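Local structure of geranyltranstransferase (Staphylococcus aureus, 1RTR) at residues A[45-50]-A[70-75]; A[217-222]-A[243-248]; A[31-36]-A[101-106]. The protein catalyses the formation of farnesyl diphosphate, probably by head-to-tail condensation of isopentenyl diphosphate with allylic diphosphates. All coordinates share one frame; numbering follows the deposited sequence.

Overall arrangement
The three contacts join helices of one all-helical terpenoid synthase fold, and contacts 1 and 2 involve segments that in relatives border the catalytic cavity. Contact 1 sits in the interior, its centre about 5 Å from that of the chain, and joins two helices that probably carry part of the isopentenyl diphosphate site. Contact 2, centred about 25 Å from contact 1, lies at the second aspartate-rich sequence, DDLLD, and fixes the start of helix 245-270 beside it. Contact 3 is at the surface near the second subunit, its centre about 20 Å from contact 1, and pins helix 30-38 to the bend before helix 105-124; along the chain it encloses contact 1. Contacts 2 and 3 are farthest apart, about 32 Å between centres.

Contact 1. Residues A[45-50]-A[70-75]; sequences IRPVLL and ALEMIH
Three groups grip one ordered water between R46 and E72. It accepts from the backbone N of R46 (water O to N 2.9 Å) and from the same residue's NH2 (water O to NH2 3.0 Å), then donates to E72 OE1 (water O to OE1 3.1 Å). The water lies at the guanidinium edge, in its plane, and its bonds link two groups of probably opposite charge, whose nearest atoms, R46 NH2 and E72 OE1, are 5.5 Å apart. A bend at chi2 (71°) swings the E72 carboxylate back to the water, where OE1 also rests beside CD of P47; its other oxygen, OE2, is held by a salt bridge to R44. One face of the R46 guanidinium is laid on the H75 imidazole in an offset stack, centres 3.9 Å apart and planes 14° from parallel. ND1 of H75 is over the middle of the guanidinium, whereas R46 NH2 falls toward the rim of the imidazole. The arginine chain, extended from CG to NE, reaches this position across the histidine at about a right angle. Toward L50 the contact turns apolar: L71 CD2 packs on R46 CB at 3.8 Å and meets L50 CD2, and L71 continues onto F184 and A185 of helix 179-193. The two nearly antiparallel helix segments pass 8.7 Å apart. The IRP sequence belongs to the GGKRIRP motif of polyprenyl synthases, and the arginine and histidine pair is consistent with the family's isopentenyl diphosphate site, where residues at these positions in relatives are thought to help hold the diphosphate.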
loop_
_atom_site.group_PDB
_atom_site.type_symbol
_atom_site.label_atom_id
_atom_site.label_comp_id
_atom_site.label_asym_id
_atom_site.label_seq_id
_atom_site.Cartn_x
_atom_site.Cartn_y
_atom_site.Cartn_z
ATOM N N ILE A 45 -3.608 15.835 12.869
ATOM C CA ILE A 45 -4.468 16.766 12.124
ATOM C C ILE A 45 -5.194 16.113 10.970
ATOM O O ILE A 45 -6.332 16.478 10.686
ATOM C CB ILE A 45 -3.712 18.023 11.626
ATOM C CG1 ILE A 45 -2.356 17.648 11.046
ATOM C CG2 ILE A 45 -3.569 19.063 12.737
ATOM C CD1 ILE A 45 -2.339 17.703 9.531
ATOM N N ARG A 46 -4.544 15.144 10.317
ATOM C CA ARG A 46 -5.139 14.488 9.146
ATOM C C ARG A 46 -6.427 13.751 9.501
ATOM O O ARG A 46 -7.472 14.068 8.923
ATOM C CB ARG A 46 -4.150 13.574 8.421
ATOM C CG ARG A 46 -3.088 14.312 7.657
ATOM C CD ARG A 46 -1.864 13.479 7.409
ATOM N NE ARG A 46 -0.764 14.258 6.865
ATOM C CZ ARG A 46 0.097 14.970 7.587
ATOM N NH1 ARG A 46 1.066 15.638 6.978
ATOM N NH2 ARG A 46 0.002 15.017 8.905
ATOM N N PRO A 47 -6.371 12.794 10.445
ATOM C CA PRO A 47 -7.588 12.138 10.939
ATOM C C PRO A 47 -8.588 13.139 11.466
ATOM O O PRO A 47 -9.771 13.038 11.140
ATOM C CB PRO A 47 -7.087 11.233 12.087
ATOM C CG PRO A 47 -5.688 11.616 12.352
ATOM C CD PRO A 47 -5.169 12.231 11.082
ATOM N N VAL A 48 -8.119 14.103 12.253
ATOM C CA VAL A 48 -9.018 15.071 12.873
ATOM C C VAL A 48 -9.731 15.910 11.823
ATOM O O VAL A 48 -10.953 16.110 11.905
ATOM C CB VAL A 48 -8.285 15.930 13.910
ATOM C CG1 VAL A 48 -8.996 17.251 14.113
ATOM C CG2 VAL A 48 -8.200 15.169 15.248
ATOM N N LEU A 49 -8.974 16.375 10.829
ATOM C CA LEU A 49 -9.534 17.069 9.674
ATOM C C LEU A 49 -10.674 16.284 9.063
ATOM O O LEU A 49 -11.744 16.844 8.835
ATOM C CB LEU A 49 -8.460 17.339 8.618
ATOM C CG LEU A 49 -8.843 18.219 7.424
ATOM C CD1 LEU A 49 -9.499 19.528 7.880
ATOM C CD2 LEU A 49 -7.617 18.513 6.583
ATOM N N LEU A 50 -10.456 14.992 8.814
ATOM C CA LEU A 50 -11.471 14.152 8.168
ATOM C C LEU A 50 -12.733 14.057 9.036
ATOM O O LEU A 50 -13.856 14.282 8.561
ATOM C CB LEU A 50 -10.879 12.777 7.817
ATOM C CG LEU A 50 -11.594 11.444 7.509
ATOM C CD1 LEU A 50 -13.025 11.518 7.031
ATOM C CD2 LEU A 50 -10.767 10.646 6.518
ATOM N N ALA A 70 -7.000 4.670 8.864
ATOM C CA ALA A 70 -6.257 4.400 7.635
ATOM C C ALA A 70 -5.356 5.570 7.258
ATOM O O ALA A 70 -4.162 5.387 7.026
ATOM C CB ALA A 70 -7.196 4.073 6.502
ATOM N N LEU A 71 -5.922 6.772 7.232
ATOM C CA LEU A 71 -5.176 7.973 6.863
ATOM C C LEU A 71 -3.946 8.173 7.741
ATOM O O LEU A 71 -2.861 8.506 7.240
ATOM C CB LEU A 71 -6.083 9.207 6.922
ATOM C CG LEU A 71 -5.528 10.550 6.432
ATOM C CD1 LEU A 71 -4.742 10.430 5.094
ATOM C CD2 LEU A 71 -6.663 11.558 6.328
ATOM N N GLU A 72 -4.106 7.963 9.050
ATOM C CA GLU A 72 -2.974 8.110 9.973
ATOM C C GLU A 72 -1.938 6.983 9.795
ATOM O O GLU A 72 -0.726 7.214 9.958
ATOM C CB GLU A 72 -3.455 8.238 11.427
ATOM C CG GLU A 72 -2.370 8.579 12.445
ATOM C CD GLU A 72 -1.842 10.010 12.353
ATOM O OE1 GLU A 72 -2.401 10.838 11.592
ATOM O OE2 GLU A 72 -0.843 10.311 13.049
ATOM N N MET A 73 -2.405 5.781 9.446
ATOM C CA MET A 73 -1.496 4.675 9.120
ATOM C C MET A 73 -0.612 5.053 7.921
ATOM O O MET A 73 0.606 4.820 7.940
ATOM C CB MET A 73 -2.278 3.387 8.825
ATOM C CG MET A 73 -2.576 2.498 10.039
ATOM S SD MET A 73 -3.710 1.138 9.666
ATOM C CE MET A 73 -4.147 0.680 11.305
ATOM N N ILE A 74 -1.222 5.660 6.896
ATOM C CA ILE A 74 -0.493 6.093 5.710
ATOM C C ILE A 74 0.534 7.161 6.054
ATOM O O ILE A 74 1.659 7.141 5.554
ATOM C CB ILE A 74 -1.458 6.609 4.630
ATOM C CG1 ILE A 74 -2.396 5.486 4.196
ATOM C CG2 ILE A 74 -0.695 7.228 3.451
ATOM C CD1 ILE A 74 -1.940 4.700 3.015
ATOM N N HIS A 75 0.137 8.102 6.902
ATOM C CA HIS A 75 1.053 9.144 7.349
ATOM C C HIS A 75 2.196 8.542 8.182
ATOM O O HIS A 75 3.367 8.909 7.996
ATOM C CB HIS A 75 0.295 10.254 8.094
ATOM C CG HIS A 75 1.181 11.188 8.856
ATOM N ND1 HIS A 75 1.975 12.133 8.239
ATOM C CD2 HIS A 75 1.401 11.320 10.186
ATOM C CE1 HIS A 75 2.651 12.804 9.154
ATOM N NE2 HIS A 75 2.318 12.335 10.344
HETATM O O HOH W 1 -1.980 13.828 10.799
#

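Contact 2. Residues A[217-222]-A[243-248]; sequences KDDLLD and STYVSL
D219 meets T244, the N-cap, and Y245 and V246 at the start of helix 245-270. Its OD1 accepts from the backbone N of Y245 (N to OD1 3.1 Å) along a nearly straight path, 164° at the hydrogen, though the N-H arrives from well above the carboxylate plane. The same oxygen lies in the plane of the Y245 ring, at its edge, 3.1 Å from CD1. The other oxygen, OD2, rests against the T244 side chain, 3.5 Å from CB. Behind the carboxylate, V246 CG1 closes on the D219 backbone O at 3.6 Å and on D219 CB. With chi1 at -79°, CG of D219 is anti to the carbonyl carbon, which lets the carboxylate reach across to the helix start. In the next shell T244 and S247 form a capping box: S247 N donates to T244 OG1 (3.3 Å), and T244 N donates to S247 OG (3.1 Å). Two reciprocal bonds thereby hold T244 as N-cap and probably help keep the Y245 N-H turned to D219. Farther out, the Y245 ring is packed by L167, L170 and E171 of helix 167-177 and by M212 and I216 of helix 197-227, while L220 leans on A254, E255 and L258 along helix 245-270. D219 belongs to the DDLLD sequence that in relatives contributes to magnesium binding. Here, without a metal in the contact, its carboxylate is engaged by the amino end of a helix, whose dipole and first N-H would probably favour a negative group, linking the aspartate-rich segment to the start of helix 245-270.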
loop_
_atom_site.group_PDB
_atom_site.type_symbol
_atom_site.label_atom_id
_atom_site.label_comp_id
_atom_site.label_asym_id
_atom_site.label_seq_id
_atom_site.Cartn_x
_atom_site.Cartn_y
_atom_site.Cartn_z
ATOM N N LYS A 217 3.836 28.284 6.816
ATOM C CA LYS A 217 3.871 28.637 8.243
ATOM C C LYS A 217 5.159 28.129 8.881
ATOM O O LYS A 217 5.873 28.875 9.555
ATOM C CB LYS A 217 2.637 28.082 8.967
ATOM C CG LYS A 217 2.551 28.371 10.479
ATOM C CD LYS A 217 2.307 27.071 11.275
ATOM C CE LYS A 217 1.103 27.162 12.228
ATOM N NZ LYS A 217 1.484 27.039 13.678
ATOM N N ASP A 218 5.462 26.864 8.613
ATOM C CA ASP A 218 6.638 26.182 9.148
ATOM C C ASP A 218 7.969 26.784 8.728
ATOM O O ASP A 218 8.891 26.875 9.548
ATOM C CB ASP A 218 6.598 24.712 8.745
ATOM C CG ASP A 218 6.224 23.819 9.890
ATOM O OD1 ASP A 218 7.125 23.088 10.359
ATOM O OD2 ASP A 218 5.071 23.795 10.391
ATOM N N ASP A 219 8.078 27.165 7.451
ATOM C CA ASP A 219 9.258 27.879 6.961
ATOM C C ASP A 219 9.426 29.211 7.699
ATOM O O ASP A 219 10.518 29.528 8.156
ATOM C CB ASP A 219 9.180 28.105 5.449
ATOM C CG ASP A 219 9.559 26.873 4.657
ATOM O OD1 ASP A 219 9.047 26.727 3.529
ATOM O OD2 ASP A 219 10.358 25.995 5.069
ATOM N N LEU A 220 8.331 29.962 7.831
ATOM C CA LEU A 220 8.331 31.217 8.575
ATOM C C LEU A 220 8.780 31.038 10.022
ATOM O O LEU A 220 9.688 31.738 10.477
ATOM C CB LEU A 220 6.966 31.916 8.503
ATOM C CG LEU A 220 6.696 32.692 7.207
ATOM C CD1 LEU A 220 5.223 32.964 7.012
ATOM C CD2 LEU A 220 7.520 33.979 7.154
ATOM N N LEU A 221 8.171 30.089 10.734
ATOM C CA LEU A 221 8.559 29.793 12.118
ATOM C C LEU A 221 10.036 29.419 12.283
ATOM O O LEU A 221 10.652 29.773 13.283
ATOM C CB LEU A 221 7.663 28.707 12.710
ATOM C CG LEU A 221 6.382 29.170 13.410
ATOM C CD1 LEU A 221 5.508 27.971 13.724
ATOM C CD2 LEU A 221 6.693 29.961 14.677
ATOM N N ASP A 222 10.608 28.716 11.306
ATOM C CA ASP A 222 12.044 28.402 11.328
ATOM C C ASP A 222 12.891 29.666 11.190
ATOM O O ASP A 222 13.974 29.768 11.768
ATOM C CB ASP A 222 12.421 27.411 10.217
ATOM C CG ASP A 222 12.029 25.969 10.539
ATOM O OD1 ASP A 222 11.976 25.582 11.732
ATOM O OD2 ASP A 222 11.764 25.140 9.639
ATOM N N SER A 243 16.338 24.740 0.515
ATOM C CA SER A 243 15.583 25.632 -0.353
ATOM C C SER A 243 14.102 25.709 0.063
ATOM O O SER A 243 13.390 24.699 0.039
ATOM C CB SER A 243 15.730 25.199 -1.809
ATOM O OG SER A 243 15.018 26.076 -2.665
ATOM N N THR A 244 13.649 26.908 0.448
ATOM C CA THR A 244 12.376 27.069 1.171
ATOM C C THR A 244 11.577 28.274 0.711
ATOM O O THR A 244 11.983 28.980 -0.215
ATOM C CB THR A 244 12.607 27.207 2.704
ATOM O OG1 THR A 244 13.108 28.524 2.999
ATOM C CG2 THR A 244 13.698 26.241 3.230
ATOM N N TYR A 245 10.449 28.514 1.378
ATOM C CA TYR A 245 9.595 29.656 1.052
ATOM C C TYR A 245 10.265 30.992 1.344
ATOM O O TYR A 245 10.152 31.908 0.528
ATOM C CB TYR A 245 8.240 29.581 1.752
ATOM C CG TYR A 245 7.240 28.759 0.984
ATOM C CD1 TYR A 245 6.933 27.461 1.386
ATOM C CD2 TYR A 245 6.615 29.265 -0.156
ATOM C CE1 TYR A 245 6.033 26.692 0.684
ATOM C CE2 TYR A 245 5.712 28.501 -0.865
ATOM C CZ TYR A 245 5.429 27.210 -0.436
ATOM O OH TYR A 245 4.535 26.425 -1.129
ATOM N N VAL A 246 10.964 31.101 2.476
ATOM C CA VAL A 246 11.621 32.355 2.824
ATOM C C VAL A 246 12.921 32.575 2.040
ATOM O O VAL A 246 13.296 33.726 1.774
ATOM C CB VAL A 246 11.780 32.611 4.383
ATOM C CG1 VAL A 246 11.069 31.563 5.216
ATOM C CG2 VAL A 246 13.242 32.763 4.806
ATOM N N SER A 247 13.591 31.488 1.656
ATOM C CA SER A 247 14.835 31.582 0.890
ATOM C C SER A 247 14.590 31.945 -0.570
ATOM O O SER A 247 15.504 32.386 -1.266
ATOM C CB SER A 247 15.645 30.290 0.988
ATOM O OG SER A 247 15.333 29.406 -0.073
ATOM N N LEU A 248 13.367 31.750 -1.042
ATOM C CA LEU A 248 13.025 32.120 -2.407
ATOM C C LEU A 248 12.329 33.483 -2.469
ATOM O O LEU A 248 12.552 34.257 -3.400
ATOM C CB LEU A 248 12.143 31.053 -3.051
ATOM C CG LEU A 248 12.795 29.710 -3.401
ATOM C CD1 LEU A 248 11.731 28.620 -3.540
ATOM C CD2 LEU A 248 13.630 29.794 -4.665
#

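Contact 3. Residues A[31-36]-A[101-106]; sequences EESMLY and KVYGEW
The Y103 ring is sandwiched between S33 and its own neighbour V102. Its contacts join two parts of the all-helical terpenoid synthase fold: helix 30-38 and the bend at G104, whose positive phi separates helix 99-103 from helix 105-124. S33 CB stands over the ring centre as a CH-pi contact, 3.9 Å from the centroid and only 11° off the normal, and V102 CG1 lies on the opposite face, nearer the rim. At the edge are Y36 CB and E32 OE1. The edge of Y103 also points toward the face of Y36 in an offset edge-to-face pair, centroids 5.9 Å apart and planes at 74°. The polar ends find partners around it. S33 OG lies 3.6 Å from CD1 of Y103 and is hydrogen-bonded to N99; Y36 OH is bonded to the carbonyl of L97 and touches V102 CG2 at 3.9 Å. The second subunit lies close by, with H147 of that subunit bonded to E31 OE1 and its M155 packed on W106. CG of E32 lies between the backbone N and the carbonyl carbon, and the chain leads outward, placing the carboxylate beside the Y103 hydroxyl. There Y103 OH donates to E32 OE1 at 3.1 Å, meeting that oxygen from above the carboxylate plane, 52° out of it.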
loop_
_atom_site.group_PDB
_atom_site.type_symbol
_atom_site.label_atom_id
_atom_site.label_comp_id
_atom_site.label_asym_id
_atom_site.label_seq_id
_atom_site.Cartn_x
_atom_site.Cartn_y
_atom_site.Cartn_z
ATOM N N GLU A 31 4.557 -6.194 14.697
ATOM C CA GLU A 31 3.446 -5.407 15.201
ATOM C C GLU A 31 3.800 -4.476 16.382
ATOM O O GLU A 31 3.138 -3.456 16.570
ATOM C CB GLU A 31 2.192 -6.257 15.459
ATOM C CG GLU A 31 2.420 -7.747 15.611
ATOM C CD GLU A 31 2.646 -8.484 14.306
ATOM O OE1 GLU A 31 1.747 -8.513 13.449
ATOM O OE2 GLU A 31 3.733 -9.069 14.154
ATOM N N GLU A 32 4.839 -4.787 17.159
ATOM C CA GLU A 32 5.272 -3.809 18.164
ATOM C C GLU A 32 6.043 -2.658 17.509
ATOM O O GLU A 32 6.013 -1.529 17.999
ATOM C CB GLU A 32 5.991 -4.428 19.391
ATOM C CG GLU A 32 7.109 -5.421 19.109
ATOM C CD GLU A 32 8.253 -5.381 20.134
ATOM O OE1 GLU A 32 8.443 -4.335 20.827
ATOM O OE2 GLU A 32 8.988 -6.403 20.231
ATOM N N SER A 33 6.695 -2.944 16.382
ATOM C CA SER A 33 7.285 -1.913 15.538
ATOM C C SER A 33 6.211 -1.017 14.891
ATOM O O SER A 33 6.315 0.201 14.934
ATOM C CB SER A 33 8.152 -2.557 14.467
ATOM O OG SER A 33 8.769 -1.578 13.652
ATOM N N MET A 34 5.183 -1.627 14.302
ATOM C CA MET A 34 4.046 -0.900 13.738
ATOM C C MET A 34 3.426 0.009 14.793
ATOM O O MET A 34 3.273 1.215 14.575
ATOM C CB MET A 34 2.978 -1.869 13.188
ATOM C CG MET A 34 3.337 -2.579 11.864
ATOM S SD MET A 34 2.394 -4.113 11.530
ATOM C CE MET A 34 0.874 -3.456 11.008
ATOM N N LEU A 35 3.087 -0.585 15.938
ATOM C CA LEU A 35 2.457 0.108 17.062
ATOM C C LEU A 35 3.335 1.202 17.662
ATOM O O LEU A 35 2.840 2.262 18.044
ATOM C CB LEU A 35 2.071 -0.896 18.147
ATOM C CG LEU A 35 0.593 -1.231 18.367
ATOM C CD1 LEU A 35 -0.383 -0.467 17.453
ATOM C CD2 LEU A 35 0.391 -2.731 18.237
ATOM N N TYR A 36 4.634 0.940 17.738
ATOM C CA TYR A 36 5.587 1.925 18.247
ATOM C C TYR A 36 5.459 3.274 17.532
ATOM O O TYR A 36 5.285 4.304 18.192
ATOM C CB TYR A 36 7.031 1.397 18.171
ATOM C CG TYR A 36 8.079 2.366 18.682
ATOM C CD1 TYR A 36 8.250 2.598 20.053
ATOM C CD2 TYR A 36 8.902 3.058 17.789
ATOM C CE1 TYR A 36 9.215 3.491 20.522
ATOM C CE2 TYR A 36 9.879 3.955 18.249
ATOM C CZ TYR A 36 10.026 4.167 19.614
ATOM O OH TYR A 36 10.991 5.056 20.046
ATOM N N LYS A 101 15.995 2.922 14.473
ATOM C CA LYS A 101 17.001 3.007 15.526
ATOM C C LYS A 101 16.704 2.015 16.652
ATOM O O LYS A 101 17.611 1.590 17.360
ATOM C CB LYS A 101 17.110 4.437 16.063
ATOM C CG LYS A 101 18.098 5.313 15.295
ATOM C CD LYS A 101 19.535 5.066 15.746
ATOM C CE LYS A 101 20.448 4.721 14.568
ATOM N NZ LYS A 101 21.840 4.409 15.026
ATOM N N VAL A 102 15.435 1.636 16.791
ATOM C CA VAL A 102 14.995 0.695 17.822
ATOM C C VAL A 102 14.853 -0.750 17.313
ATOM O O VAL A 102 14.916 -1.696 18.113
ATOM C CB VAL A 102 13.652 1.155 18.453
ATOM C CG1 VAL A 102 13.160 0.161 19.482
ATOM C CG2 VAL A 102 13.797 2.534 19.083
ATOM N N TYR A 103 14.662 -0.928 16.002
ATOM C CA TYR A 103 14.296 -2.243 15.462
ATOM C C TYR A 103 15.167 -2.711 14.313
ATOM O O TYR A 103 15.076 -3.867 13.893
ATOM C CB TYR A 103 12.836 -2.259 15.007
ATOM C CG TYR A 103 11.836 -2.109 16.123
ATOM C CD1 TYR A 103 11.156 -0.909 16.316
ATOM C CD2 TYR A 103 11.565 -3.167 16.987
ATOM C CE1 TYR A 103 10.231 -0.767 17.350
ATOM C CE2 TYR A 103 10.646 -3.036 18.020
ATOM C CZ TYR A 103 9.987 -1.835 18.196
ATOM O OH TYR A 103 9.079 -1.715 19.215
ATOM N N GLY A 104 16.000 -1.817 13.800
ATOM C CA GLY A 104 16.804 -2.111 12.632
ATOM C C GLY A 104 16.101 -1.650 11.375
ATOM O O GLY A 104 14.885 -1.465 11.363
ATOM N N GLU A 105 16.878 -1.468 10.316
ATOM C CA GLU A 105 16.353 -1.039 9.030
ATOM C C GLU A 105 15.324 -1.990 8.418
ATOM O O GLU A 105 14.289 -1.524 7.926
ATOM C CB GLU A 105 17.488 -0.791 8.052
ATOM C CG GLU A 105 18.028 0.624 8.127
ATOM C CD GLU A 105 19.428 0.749 7.567
ATOM O OE1 GLU A 105 19.655 0.362 6.398
ATOM O OE2 GLU A 105 20.306 1.238 8.305
ATOM N N TRP A 106 15.591 -3.301 8.454
ATOM C CA TRP A 106 14.698 -4.273 7.808
ATOM C C TRP A 106 13.328 -4.359 8.478
ATOM O O TRP A 106 12.308 -4.450 7.781
ATOM C CB TRP A 106 15.342 -5.670 7.582
ATOM C CG TRP A 106 15.756 -6.445 8.823
ATOM C CD1 TRP A 106 17.001 -6.483 9.376
ATOM C CD2 TRP A 106 14.933 -7.298 9.644
ATOM N NE1 TRP A 106 17.008 -7.284 10.494
ATOM C CE2 TRP A 106 15.753 -7.802 10.683
ATOM C CE3 TRP A 106 13.582 -7.678 9.619
ATOM C CZ2 TRP A 106 15.270 -8.665 11.686
ATOM C CZ3 TRP A 106 13.104 -8.548 10.615
ATOM C CH2 TRP A 106 13.947 -9.024 11.633
#